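Local coordinates for protein methanogen homoaconitase large subunit (Methanocaldococcus jannaschii, PDB 4KP2) that forms the large subunit of a hydro-lyase that dehydrates (R)-homocitrate to cis-homoaconitate and hydrates this to homoisocitrate, using a [4Fe-4S] cluster, at residues T52-T57 / D82-P87; I320-N325 / L401-R406; K348-P353 / M377-G382. One frame throughout, in Å; residues are numbered along the deposited sequence.

Overall arrangement
All three contacts are mainly buried. Interactions 1 and 2 join segments at strand ends and in the loops beyond them, while interaction 3 pairs two strands and continues into their loops. Interaction 1 belongs to the parallel sheet of strands 49-53 and 77-80; interactions 2 and 3 share a second parallel sheet, where I320 is backbone-bonded to I350 and I352. The centre of interaction 2 is nearest the chain centre, about 9 Å away, against about 16 and 17 Å for the centres of 1 and 3. Chemistry differs with place in the fold: stacked imidazoles and a bonded carboxylate in 1, hydroxyls beside a predicted cluster cysteine in 2, strand pairing in 3. Interactions 1 and 3 touch, and both meet the second subunit.

Interaction 1. Residues T52-T57 / D82-P87; sequences THDGTT and DHNVPP
The imidazoles of H53 and H83 lie face to face, their planes 7° apart and their centroids separated by 3.5 Å. H83 CE1 sits over the centre of one H53 face, and T56 OG1 lies over the opposite face, so the H53 ring is sandwiched. H83 in turn has H53 CE1 above its ring, while D82 OD1 is in plane at its edge and accepts a hydrogen bond from H83 ND1 at 2.8 Å. That nearly straight bond, 169° at the hydrogen, should fix the rotation of the H83 ring. In the other imidazole, H53 ND1 accepts from G55 N.

Beside the rings, the D54 carboxylate gathers three backbone N-H groups, one of them weakly bound, and the N84 side-chain amide. D54 OD1 takes H83 N at 3.1 Å on the syn side and, weakly, D82 N. D54 OD2 receives N84 N at 2.8 Å through the syn lone pair, and N84 ND2 at 3.2 Å from above the carboxylate plane. With chi1 at 57°, D54 CG lies between its own N and carbonyl carbon, which brings both oxygens to the backbone of 82-84. The other end of the N84 amide, OD1, bonds to N88. D54 OD1 and D82 OD1 are 3.5 Å apart, a proximity that the surrounding N-H donors probably moderate.

H83 lies near C383 and C386, both predicted ligands of the iron-sulfur cluster. The contact joins the end of strand 49-53 to the loop between strand 77-80 and helix 90-106, whose Q96 packs against D54 and V85.

Interaction 2. Residues I320-N325 / L401-R406; sequences IGSCTN and LSTTNR
T403 OG1 accepts the backbone hydrogen of G321 at 3.0 Å (G321 N to T403 OG1), with an N-H...O angle of 167°. This nearly straight bond ties the first residue after strand 317-320 to the loop that leaves strand 399-402. At the backbone angles of G321 a CB would press on the preceding carbonyl O. With chi1 at 61°, T403 keeps CG2 anti to its carbonyl carbon, and that methyl faces the I320 side chain, T403 CG2 lying 4.1 Å from I320 CG1. T403 CB also meets N325 CB at 3.8 Å; of all residues here T403 is the most covered by the opposite segment.

S322 organises the opposing loop. S322 OG accepts from T324 N at 3.3 Å, closing an ST turn, while its CB rests on the T404 methyl, with S322 CB and T404 CG2 3.6 Å apart. The T404 hydroxyl turns back to its own segment, where T404 OG1 and S402 OG share a 2.7 Å hydrogen bond. Further along, the T324 methyl lies against the N405 amide, T324 CG2 to N405 ND2 being 3.4 Å; the amide nitrogen itself is bonded to N230.

K190 reaches into this interface with NZ, hydrogen-bonding N325 OD1 and T403 O, so its ammonium group bridges the two loops and probably polarises that carbonyl. C323, a predicted ligand of the [4Fe-4S] cluster, belongs to the loop shaped by the S322 turn, and T404 lies close to C386, another predicted ligand. The hydroxyl-to-backbone bond and the lysine bridge probably help to hold the C323 loop against the T403-N405 loop, near the predicted cluster ligands.

Interaction 3. Residues K348-P353 / M377-G382; sequences KLIVIP and MICTPG
Strand 377-378, at the edge of its parallel sheet within this chain, pairs here with strand 348-351, and the contact continues into the loop leading to C383. Two parallel bridges, I350 with M377 and V351 with I378, set the register. M377 N donates to L349 O at 2.6 Å, and V351 N returns a bond to M377 O at 3.2 Å. A third, weak bond runs from C379 N to V351 O, the oxygen that I378 CA also approaches in a CH...O contact.

I350 and M377 project to one face of the sheet, V351 and I378 to the other. M377 bends at chi3 (-69°), so that M377 CE lies 3.8 Å from I350 CG1 and also touches the CB of K348. On the other face, I378 CD1 lies 3.8 Å from V351 CB. Past the last bridge, I352 takes over: I352 CG1 packs on C379 CB at 3.6 Å, while I352 CG2 touches both T380 O and G382 N. The two proline rings then meet, P353 CG lying 3.9 Å from P381 CG. P381 CA also approaches P353 O.

T380 OG1 bonds to I378 O of the second subunit, and I350 packs against P86 of that subunit, so this strand edge takes part in the dimer contact. Helices 356-363 and 367-374 connect the two strands, and F371 of the latter packs on V351 and I378. Parallel neighbours joined through helices in this way form the beta-alpha-beta crossover characteristic of the three-layer alpha-beta-alpha sandwich of the aconitase family.

Interaction 1. Residues T52-T57 / D82-P87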
ATOM      1  N   THR A  52      13.954 -11.418 -13.870  1.00 43.10           N
ATOM      2  CA  THR A  52      13.417 -10.132 -14.302  1.00 45.65           C
ATOM      3  C   THR A  52      12.145  -9.805 -13.524  1.00 44.91           C
ATOM      4  O   THR A  52      11.373 -10.699 -13.177  1.00 47.87           O
ATOM      5  CB  THR A  52      13.105 -10.120 -15.809  1.00 43.70           C
ATOM      6  OG1 THR A  52      12.355 -11.290 -16.154  1.00 42.82           O
ATOM      7  CG2 THR A  52      14.392 -10.091 -16.620  1.00 40.06           C
ATOM      8  N   HIS A  53      11.933  -8.522 -13.246  1.00 42.26           N
ATOM      9  CA  HIS A  53      10.756  -8.095 -12.493  1.00 41.49           C
ATOM     10  C   HIS A  53       9.681  -7.499 -13.401  1.00 46.10           C
ATOM     11  O   HIS A  53       9.851  -7.437 -14.618  1.00 49.84           O
ATOM     12  CB  HIS A  53      11.145  -7.103 -11.392  1.00 45.07           C
ATOM     13  CG  HIS A  53      11.907  -5.912 -11.889  1.00 46.54           C
ATOM     14  ND1 HIS A  53      11.296  -4.840 -12.502  1.00 44.49           N
ATOM     15  CD2 HIS A  53      13.229  -5.625 -11.859  1.00 46.90           C
ATOM     16  CE1 HIS A  53      12.210  -3.944 -12.829  1.00 46.71           C
ATOM     17  NE2 HIS A  53      13.392  -4.396 -12.451  1.00 49.87           N
ATOM     18  N   ASP A  54       8.581  -7.054 -12.797  1.00 43.26           N
ATOM     19  CA  ASP A  54       7.421  -6.562 -13.541  1.00 46.14           C
ATOM     20  C   ASP A  54       7.731  -5.382 -14.461  1.00 49.72           C
ATOM     21  O   ASP A  54       6.976  -5.093 -15.388  1.00 48.72           O
ATOM     22  CB  ASP A  54       6.286  -6.191 -12.583  1.00 45.45           C
ATOM     23  CG  ASP A  54       6.705  -5.163 -11.551  1.00 48.97           C
ATOM     24  OD1 ASP A  54       7.872  -5.207 -11.106  1.00 52.56           O
ATOM     25  OD2 ASP A  54       5.870  -4.310 -11.185  1.00 47.31           O
ATOM     26  N   GLY A  55       8.842  -4.703 -14.200  1.00 44.90           N
ATOM     27  CA  GLY A  55       9.242  -3.568 -15.009  1.00 43.92           C
ATOM     28  C   GLY A  55      10.159  -3.952 -16.155  1.00 46.66           C
ATOM     29  O   GLY A  55      10.284  -3.213 -17.132  1.00 45.84           O
ATOM     30  N   THR A  56      10.799  -5.113 -16.041  1.00 41.36           N
ATOM     31  CA  THR A  56      11.764  -5.548 -17.046  1.00 46.20           C
ATOM     32  C   THR A  56      11.397  -6.875 -17.713  1.00 50.58           C
ATOM     33  O   THR A  56      11.911  -7.195 -18.785  1.00 47.37           O
ATOM     34  CB  THR A  56      13.186  -5.643 -16.459  1.00 42.94           C
ATOM     35  OG1 THR A  56      13.171  -6.466 -15.286  1.00 42.24           O
ATOM     36  CG2 THR A  56      13.698  -4.259 -16.094  1.00 32.67           C
ATOM     37  N   THR A  57      10.513  -7.642 -17.081  1.00 48.90           N
ATOM     38  CA  THR A  57      10.034  -8.893 -17.672  1.00 48.25           C
ATOM     39  C   THR A  57       9.322  -8.701 -19.022  1.00 47.11           C
ATOM     40  O   THR A  57       9.633  -9.408 -19.981  1.00 42.87           O
ATOM     41  CB  THR A  57       9.137  -9.706 -16.702  1.00 46.77           C
ATOM     42  OG1 THR A  57       9.858  -9.988 -15.497  1.00 42.80           O
ATOM     43  CG2 THR A  57       8.699 -11.015 -17.344  1.00 44.49           C
ATOM     44  N   ASP A  82       7.332  -6.625  -7.990  1.00 44.45           N
ATOM     45  CA  ASP A  82       7.661  -5.856  -6.795  1.00 45.83           C
ATOM     46  C   ASP A  82       7.685  -4.349  -7.036  1.00 44.01           C
ATOM     47  O   ASP A  82       7.354  -3.568  -6.146  1.00 50.77           O
ATOM     48  CB  ASP A  82       9.004  -6.314  -6.222  1.00 41.42           C
ATOM     49  CG  ASP A  82      10.158  -6.064  -7.174  1.00 43.25           C
ATOM     50  OD1 ASP A  82       9.938  -6.095  -8.403  1.00 46.84           O
ATOM     51  OD2 ASP A  82      11.287  -5.836  -6.690  1.00 48.09           O
ATOM     52  N   HIS A  83       8.082  -3.945  -8.238  1.00 47.14           N
ATOM     53  CA  HIS A  83       8.235  -2.529  -8.556  1.00 51.34           C
ATOM     54  C   HIS A  83       6.909  -1.771  -8.559  1.00 49.98           C
ATOM     55  O   HIS A  83       6.822  -0.658  -8.039  1.00 49.66           O
ATOM     56  CB  HIS A  83       8.936  -2.355  -9.905  1.00 47.71           C
ATOM     57  CG  HIS A  83      10.422  -2.519  -9.838  1.00 47.15           C
ATOM     58  ND1 HIS A  83      11.026  -3.646  -9.323  1.00 49.72           N
ATOM     59  CD2 HIS A  83      11.425  -1.696 -10.222  1.00 46.61           C
ATOM     60  CE1 HIS A  83      12.337  -3.509  -9.392  1.00 52.35           C
ATOM     61  NE2 HIS A  83      12.607  -2.335  -9.934  1.00 52.88           N
ATOM     62  N   ASN A  84       5.883  -2.374  -9.149  1.00 46.23           N
ATOM     63  CA  ASN A  84       4.590  -1.716  -9.288  1.00 50.86           C
ATOM     64  C   ASN A  84       3.449  -2.553  -8.722  1.00 51.03           C
ATOM     65  O   ASN A  84       2.520  -2.919  -9.443  1.00 54.29           O
ATOM     66  CB  ASN A  84       4.319  -1.394 -10.759  1.00 56.72           C
ATOM     67  CG  ASN A  84       5.418  -0.557 -11.386  1.00 59.86           C
ATOM     68  OD1 ASN A  84       5.356   0.672 -11.382  1.00 66.50           O
ATOM     69  ND2 ASN A  84       6.432  -1.222 -11.930  1.00 48.01           N
ATOM     70  N   VAL A  85       3.520  -2.853  -7.429  1.00 48.36           N
ATOM     71  CA  VAL A  85       2.506  -3.685  -6.791  1.00 54.94           C
ATOM     72  C   VAL A  85       1.804  -2.968  -5.634  1.00 55.64           C
ATOM     73  O   VAL A  85       2.449  -2.536  -4.679  1.00 57.45           O
ATOM     74  CB  VAL A  85       3.095  -5.035  -6.320  1.00 51.39           C
ATOM     75  CG1 VAL A  85       3.402  -5.916  -7.519  1.00 53.87           C
ATOM     76  CG2 VAL A  85       4.347  -4.818  -5.481  1.00 43.43           C
ATOM     77  N   PRO A  86       0.472  -2.818  -5.727  1.00 49.55           N
ATOM     78  CA  PRO A  86      -0.399  -3.185  -6.850  1.00 51.79           C
ATOM     79  C   PRO A  86      -0.192  -2.249  -8.041  1.00 50.55           C
ATOM     80  O   PRO A  86       0.400  -1.184  -7.863  1.00 51.20           O
ATOM     81  CB  PRO A  86      -1.811  -2.996  -6.273  1.00 51.90           C
ATOM     82  CG  PRO A  86      -1.635  -2.991  -4.794  1.00 54.43           C
ATOM     83  CD  PRO A  86      -0.307  -2.353  -4.569  1.00 52.72           C
ATOM     84  N   PRO A  87      -0.655  -2.650  -9.239  1.00 55.11           N
ATOM     85  CA  PRO A  87      -0.523  -1.847 -10.461  1.00 59.47           C
ATOM     86  C   PRO A  87      -0.958  -0.396 -10.279  1.00 59.94           C
ATOM     87  O   PRO A  87      -2.066  -0.132  -9.811  1.00 60.98           O
ATOM     88  CB  PRO A  87      -1.460  -2.557 -11.436  1.00 55.67           C
ATOM     89  CG  PRO A  87      -1.395  -3.977 -11.020  1.00 60.86           C
ATOM     90  CD  PRO A  87      -1.256  -3.968  -9.519  1.00 55.71           C
TER

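Interaction 2. Residues I320-N325 / L401-R406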
ATOM      1  N   ILE A 320      10.974   3.723   4.889  1.00 43.57           N
ATOM      2  CA  ILE A 320      11.766   2.647   5.466  1.00 46.28           C
ATOM      3  C   ILE A 320      11.369   1.302   4.872  1.00 47.40           C
ATOM      4  O   ILE A 320      10.256   0.824   5.091  1.00 51.02           O
ATOM      5  CB  ILE A 320      11.589   2.569   6.994  1.00 44.93           C
ATOM      6  CG1 ILE A 320      12.055   3.865   7.659  1.00 47.58           C
ATOM      7  CG2 ILE A 320      12.351   1.380   7.557  1.00 51.29           C
ATOM      8  CD1 ILE A 320      11.893   3.865   9.164  1.00 43.03           C
ATOM      9  N   GLY A 321      12.278   0.696   4.114  1.00 51.52           N
ATOM     10  CA  GLY A 321      12.053  -0.650   3.627  1.00 51.31           C
ATOM     11  C   GLY A 321      12.276  -0.878   2.143  1.00 51.78           C
ATOM     12  O   GLY A 321      11.326  -1.068   1.385  1.00 51.48           O
ATOM     13  N   SER A 322      13.537  -0.869   1.729  1.00 51.89           N
ATOM     14  CA  SER A 322      13.887  -1.236   0.363  1.00 49.82           C
ATOM     15  C   SER A 322      14.706  -2.518   0.389  1.00 50.11           C
ATOM     16  O   SER A 322      14.731  -3.222   1.397  1.00 49.64           O
ATOM     17  CB  SER A 322      14.674  -0.117  -0.315  1.00 47.24           C
ATOM     18  OG  SER A 322      15.899   0.123   0.353  1.00 56.57           O
ATOM     19  N   CYS A 323      15.376  -2.822  -0.717  1.00 53.83           N
ATOM     20  CA  CYS A 323      16.245  -3.992  -0.775  1.00 50.37           C
ATOM     21  C   CYS A 323      17.439  -3.805   0.152  1.00 51.41           C
ATOM     22  O   CYS A 323      18.001  -4.772   0.666  1.00 51.57           O
ATOM     23  CB  CYS A 323      16.724  -4.239  -2.205  1.00 48.41           C
ATOM     24  SG  CYS A 323      17.875  -5.623  -2.370  1.00 68.88           S
ATOM     25  N   THR A 324      17.816  -2.548   0.364  1.00 51.35           N
ATOM     26  CA  THR A 324      18.950  -2.217   1.216  1.00 49.58           C
ATOM     27  C   THR A 324      18.606  -2.413   2.688  1.00 49.59           C
ATOM     28  O   THR A 324      19.364  -3.029   3.436  1.00 49.46           O
ATOM     29  CB  THR A 324      19.395  -0.760   1.006  1.00 45.94           C
ATOM     30  OG1 THR A 324      18.585   0.108   1.808  1.00 61.15           O
ATOM     31  CG2 THR A 324      19.261  -0.370  -0.456  1.00 46.15           C
ATOM     32  N   ASN A 325      17.455  -1.884   3.097  1.00 53.21           N
ATOM     33  CA  ASN A 325      17.040  -1.937   4.493  1.00 55.69           C
ATOM     34  C   ASN A 325      15.549  -2.198   4.674  1.00 53.94           C
ATOM     35  O   ASN A 325      14.824  -1.354   5.199  1.00 56.99           O
ATOM     36  CB  ASN A 325      17.426  -0.643   5.211  1.00 51.91           C
ATOM     37  CG  ASN A 325      18.926  -0.479   5.352  1.00 54.68           C
ATOM     38  OD1 ASN A 325      19.486   0.547   4.972  1.00 51.97           O
ATOM     39  ND2 ASN A 325      19.584  -1.495   5.899  1.00 53.97           N
ATOM     40  N   LEU A 401      13.532  11.439   3.679  1.00 52.64           N
ATOM     41  CA  LEU A 401      14.629  10.650   4.222  1.00 44.27           C
ATOM     42  C   LEU A 401      14.340   9.173   3.997  1.00 52.50           C
ATOM     43  O   LEU A 401      13.414   8.618   4.589  1.00 54.65           O
ATOM     44  CB  LEU A 401      14.812  10.928   5.713  1.00 47.58           C
ATOM     45  CG  LEU A 401      15.910  10.116   6.402  1.00 55.63           C
ATOM     46  CD1 LEU A 401      17.270  10.439   5.807  1.00 50.08           C
ATOM     47  CD2 LEU A 401      15.910  10.365   7.897  1.00 50.08           C
ATOM     48  N   SER A 402      15.133   8.538   3.141  1.00 54.39           N
ATOM     49  CA  SER A 402      14.864   7.162   2.743  1.00 54.97           C
ATOM     50  C   SER A 402      15.980   6.194   3.122  1.00 51.01           C
ATOM     51  O   SER A 402      17.120   6.597   3.353  1.00 46.38           O
ATOM     52  CB  SER A 402      14.609   7.089   1.236  1.00 45.61           C
ATOM     53  OG  SER A 402      14.368   5.756   0.828  1.00 46.23           O
ATOM     54  N   THR A 403      15.636   4.912   3.186  1.00 49.02           N
ATOM     55  CA  THR A 403      16.610   3.860   3.441  1.00 46.49           C
ATOM     56  C   THR A 403      16.993   3.181   2.133  1.00 47.40           C
ATOM     57  O   THR A 403      17.610   2.118   2.132  1.00 52.97           O
ATOM     58  CB  THR A 403      16.067   2.803   4.418  1.00 45.78           C
ATOM     59  OG1 THR A 403      14.900   2.190   3.860  1.00 51.56           O
ATOM     60  CG2 THR A 403      15.715   3.441   5.752  1.00 41.28           C
ATOM     61  N   THR A 404      16.616   3.806   1.021  1.00 53.06           N
ATOM     62  CA  THR A 404      16.940   3.292  -0.304  1.00 54.69           C
ATOM     63  C   THR A 404      18.399   3.544  -0.667  1.00 54.19           C
ATOM     64  O   THR A 404      19.207   3.923   0.181  1.00 51.92           O
ATOM     65  CB  THR A 404      16.042   3.914  -1.392  1.00 53.77           C
ATOM     66  OG1 THR A 404      16.016   5.338  -1.237  1.00 51.62           O
ATOM     67  CG2 THR A 404      14.626   3.371  -1.292  1.00 47.17           C
ATOM     68  N   ASN A 405      18.726   3.342  -1.939  1.00 53.47           N
ATOM     69  CA  ASN A 405      20.099   3.485  -2.406  1.00 51.79           C
ATOM     70  C   ASN A 405      20.281   4.586  -3.448  1.00 54.39           C
ATOM     71  O   ASN A 405      21.410   4.965  -3.765  1.00 54.64           O
ATOM     72  CB  ASN A 405      20.616   2.151  -2.949  1.00 50.70           C
ATOM     73  CG  ASN A 405      19.593   1.434  -3.805  1.00 54.37           C
ATOM     74  OD1 ASN A 405      18.760   2.064  -4.457  1.00 55.01           O
ATOM     75  ND2 ASN A 405      19.646   0.108  -3.802  1.00 51.85           N
ATOM     76  N   ARG A 406      19.172   5.097  -3.977  1.00 61.07           N
ATOM     77  CA  ARG A 406      19.230   6.182  -4.952  1.00 64.79           C
ATOM     78  C   ARG A 406      18.995   7.542  -4.301  1.00 62.34           C
ATOM     79  O   ARG A 406      18.258   7.656  -3.321  1.00 60.13           O
ATOM     80  CB  ARG A 406      18.234   5.957  -6.089  1.00 69.16           C
ATOM     81  CG  ARG A 406      18.851   5.341  -7.333  1.00 68.59           C
ATOM     82  CD  ARG A 406      19.051   3.844  -7.180  1.00 64.97           C
ATOM     83  NE  ARG A 406      17.791   3.118  -7.302  1.00 69.55           N
ATOM     84  CZ  ARG A 406      17.278   2.708  -8.457  1.00 69.59           C
ATOM     85  NH1 ARG A 406      17.920   2.951  -9.592  1.00 66.06           N
ATOM     86  NH2 ARG A 406      16.125   2.053  -8.478  1.00 67.48           N
TER

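Interaction 3. Residues K348-P353 / M377-G382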
ATOM      1  N   LYS A 348       5.104  12.416   6.907  1.00 56.34           N
ATOM      2  CA  LYS A 348       4.397  11.161   6.691  1.00 55.01           C
ATOM      3  C   LYS A 348       5.378   9.997   6.587  1.00 54.89           C
ATOM      4  O   LYS A 348       6.316  10.031   5.790  1.00 50.72           O
ATOM      5  CB  LYS A 348       3.530  11.253   5.435  1.00 52.65           C
ATOM      6  CG  LYS A 348       4.223  11.919   4.259  1.00 58.23           C
ATOM      7  CD  LYS A 348       3.228  12.321   3.186  1.00 51.48           C
ATOM      8  CE  LYS A 348       3.910  13.112   2.084  1.00 54.73           C
ATOM      9  NZ  LYS A 348       2.933  13.644   1.099  1.00 58.24           N
ATOM     10  N   LEU A 349       5.161   8.970   7.401  1.00 51.62           N
ATOM     11  CA  LEU A 349       6.050   7.815   7.431  1.00 47.92           C
ATOM     12  C   LEU A 349       5.508   6.661   6.595  1.00 47.15           C
ATOM     13  O   LEU A 349       4.349   6.271   6.732  1.00 51.06           O
ATOM     14  CB  LEU A 349       6.277   7.357   8.872  1.00 47.34           C
ATOM     15  CG  LEU A 349       7.102   6.085   9.063  1.00 49.05           C
ATOM     16  CD1 LEU A 349       8.487   6.244   8.464  1.00 45.71           C
ATOM     17  CD2 LEU A 349       7.194   5.735  10.536  1.00 43.96           C
ATOM     18  N   ILE A 350       6.358   6.118   5.728  1.00 43.43           N
ATOM     19  CA  ILE A 350       5.981   4.994   4.881  1.00 43.84           C
ATOM     20  C   ILE A 350       6.858   3.782   5.176  1.00 45.17           C
ATOM     21  O   ILE A 350       8.083   3.857   5.090  1.00 48.32           O
ATOM     22  CB  ILE A 350       6.103   5.350   3.390  1.00 46.96           C
ATOM     23  CG1 ILE A 350       5.244   6.572   3.063  1.00 39.58           C
ATOM     24  CG2 ILE A 350       5.705   4.166   2.524  1.00 46.43           C
ATOM     25  CD1 ILE A 350       5.352   7.023   1.625  1.00 41.00           C
ATOM     26  N   VAL A 351       6.227   2.666   5.526  1.00 43.55           N
ATOM     27  CA  VAL A 351       6.959   1.449   5.855  1.00 43.22           C
ATOM     28  C   VAL A 351       6.553   0.291   4.948  1.00 42.35           C
ATOM     29  O   VAL A 351       5.378  -0.072   4.877  1.00 47.23           O
ATOM     30  CB  VAL A 351       6.738   1.036   7.320  1.00 42.78           C
ATOM     31  CG1 VAL A 351       7.502  -0.241   7.631  1.00 43.75           C
ATOM     32  CG2 VAL A 351       7.161   2.158   8.255  1.00 44.16           C
ATOM     33  N   ILE A 352       7.532  -0.281   4.253  1.00 45.76           N
ATOM     34  CA  ILE A 352       7.285  -1.405   3.357  1.00 47.69           C
ATOM     35  C   ILE A 352       8.293  -2.524   3.591  1.00 40.74           C
ATOM     36  O   ILE A 352       9.476  -2.367   3.296  1.00 40.60           O
ATOM     37  CB  ILE A 352       7.372  -0.982   1.878  1.00 45.35           C
ATOM     38  CG1 ILE A 352       6.366   0.128   1.573  1.00 48.88           C
ATOM     39  CG2 ILE A 352       7.137  -2.178   0.970  1.00 38.10           C
ATOM     40  CD1 ILE A 352       6.385   0.582   0.133  1.00 51.67           C
ATOM     41  N   PRO A 353       7.826  -3.665   4.122  1.00 37.38           N
ATOM     42  CA  PRO A 353       8.704  -4.819   4.334  1.00 36.73           C
ATOM     43  C   PRO A 353       9.244  -5.346   3.009  1.00 39.68           C
ATOM     44  O   PRO A 353       8.539  -5.304   2.002  1.00 41.34           O
ATOM     45  CB  PRO A 353       7.778  -5.852   4.985  1.00 41.62           C
ATOM     46  CG  PRO A 353       6.398  -5.436   4.590  1.00 42.06           C
ATOM     47  CD  PRO A 353       6.438  -3.942   4.526  1.00 35.57           C
ATOM     48  N   MET A 377       2.419   4.509   7.167  1.00 48.14           N
ATOM     49  CA  MET A 377       1.610   4.003   6.067  1.00 45.88           C
ATOM     50  C   MET A 377       2.189   2.706   5.516  1.00 43.85           C
ATOM     51  O   MET A 377       3.147   2.718   4.742  1.00 51.53           O
ATOM     52  CB  MET A 377       1.488   5.049   4.957  1.00 42.21           C
ATOM     53  CG  MET A 377       0.492   6.156   5.259  1.00 42.55           C
ATOM     54  SD  MET A 377       0.273   7.307   3.890  1.00 45.23           S
ATOM     55  CE  MET A 377       1.863   8.134   3.885  1.00 45.90           C
ATOM     56  N   ILE A 378       1.600   1.586   5.924  1.00 45.58           N
ATOM     57  CA  ILE A 378       2.057   0.276   5.484  1.00 42.98           C
ATOM     58  C   ILE A 378       1.590  -0.013   4.063  1.00 42.90           C
ATOM     59  O   ILE A 378       0.423   0.194   3.731  1.00 44.78           O
ATOM     60  CB  ILE A 378       1.540  -0.832   6.416  1.00 41.22           C
ATOM     61  CG1 ILE A 378       1.817  -0.471   7.877  1.00 41.86           C
ATOM     62  CG2 ILE A 378       2.166  -2.172   6.055  1.00 37.14           C
ATOM     63  CD1 ILE A 378       3.285  -0.281   8.190  1.00 45.26           C
ATOM     64  N   CYS A 379       2.505  -0.489   3.226  1.00 46.28           N
ATOM     65  CA  CYS A 379       2.170  -0.813   1.845  1.00 47.19           C
ATOM     66  C   CYS A 379       2.608  -2.227   1.477  1.00 46.61           C
ATOM     67  O   CYS A 379       3.320  -2.884   2.234  1.00 40.66           O
ATOM     68  CB  CYS A 379       2.790   0.203   0.884  1.00 44.85           C
ATOM     69  SG  CYS A 379       2.182   1.892   1.092  1.00 63.58           S
ATOM     70  N   THR A 380       2.168  -2.681   0.309  1.00 50.23           N
ATOM     71  CA  THR A 380       2.487  -4.013  -0.194  1.00 45.82           C
ATOM     72  C   THR A 380       3.994  -4.207  -0.335  1.00 48.06           C
ATOM     73  O   THR A 380       4.677  -3.361  -0.916  1.00 50.64           O
ATOM     74  CB  THR A 380       1.810  -4.257  -1.558  1.00 53.81           C
ATOM     75  OG1 THR A 380       0.387  -4.276  -1.389  1.00 56.38           O
ATOM     76  CG2 THR A 380       2.262  -5.572  -2.167  1.00 48.05           C
ATOM     77  N   PRO A 381       4.516  -5.320   0.210  1.00 42.34           N
ATOM     78  CA  PRO A 381       5.938  -5.678   0.162  1.00 43.72           C
ATOM     79  C   PRO A 381       6.549  -5.557  -1.233  1.00 47.25           C
ATOM     80  O   PRO A 381       6.383  -6.446  -2.068  1.00 50.40           O
ATOM     81  CB  PRO A 381       5.936  -7.140   0.610  1.00 42.42           C
ATOM     82  CG  PRO A 381       4.786  -7.229   1.543  1.00 43.25           C
ATOM     83  CD  PRO A 381       3.735  -6.296   0.993  1.00 47.60           C
ATOM     84  N   GLY A 382       7.252  -4.455  -1.467  1.00 43.05           N
ATOM     85  CA  GLY A 382       7.914  -4.213  -2.733  1.00 39.95           C
ATOM     86  C   GLY A 382       8.932  -3.097  -2.595  1.00 51.73           C
ATOM     87  O   GLY A 382       9.553  -2.941  -1.545  1.00 53.68           O
TER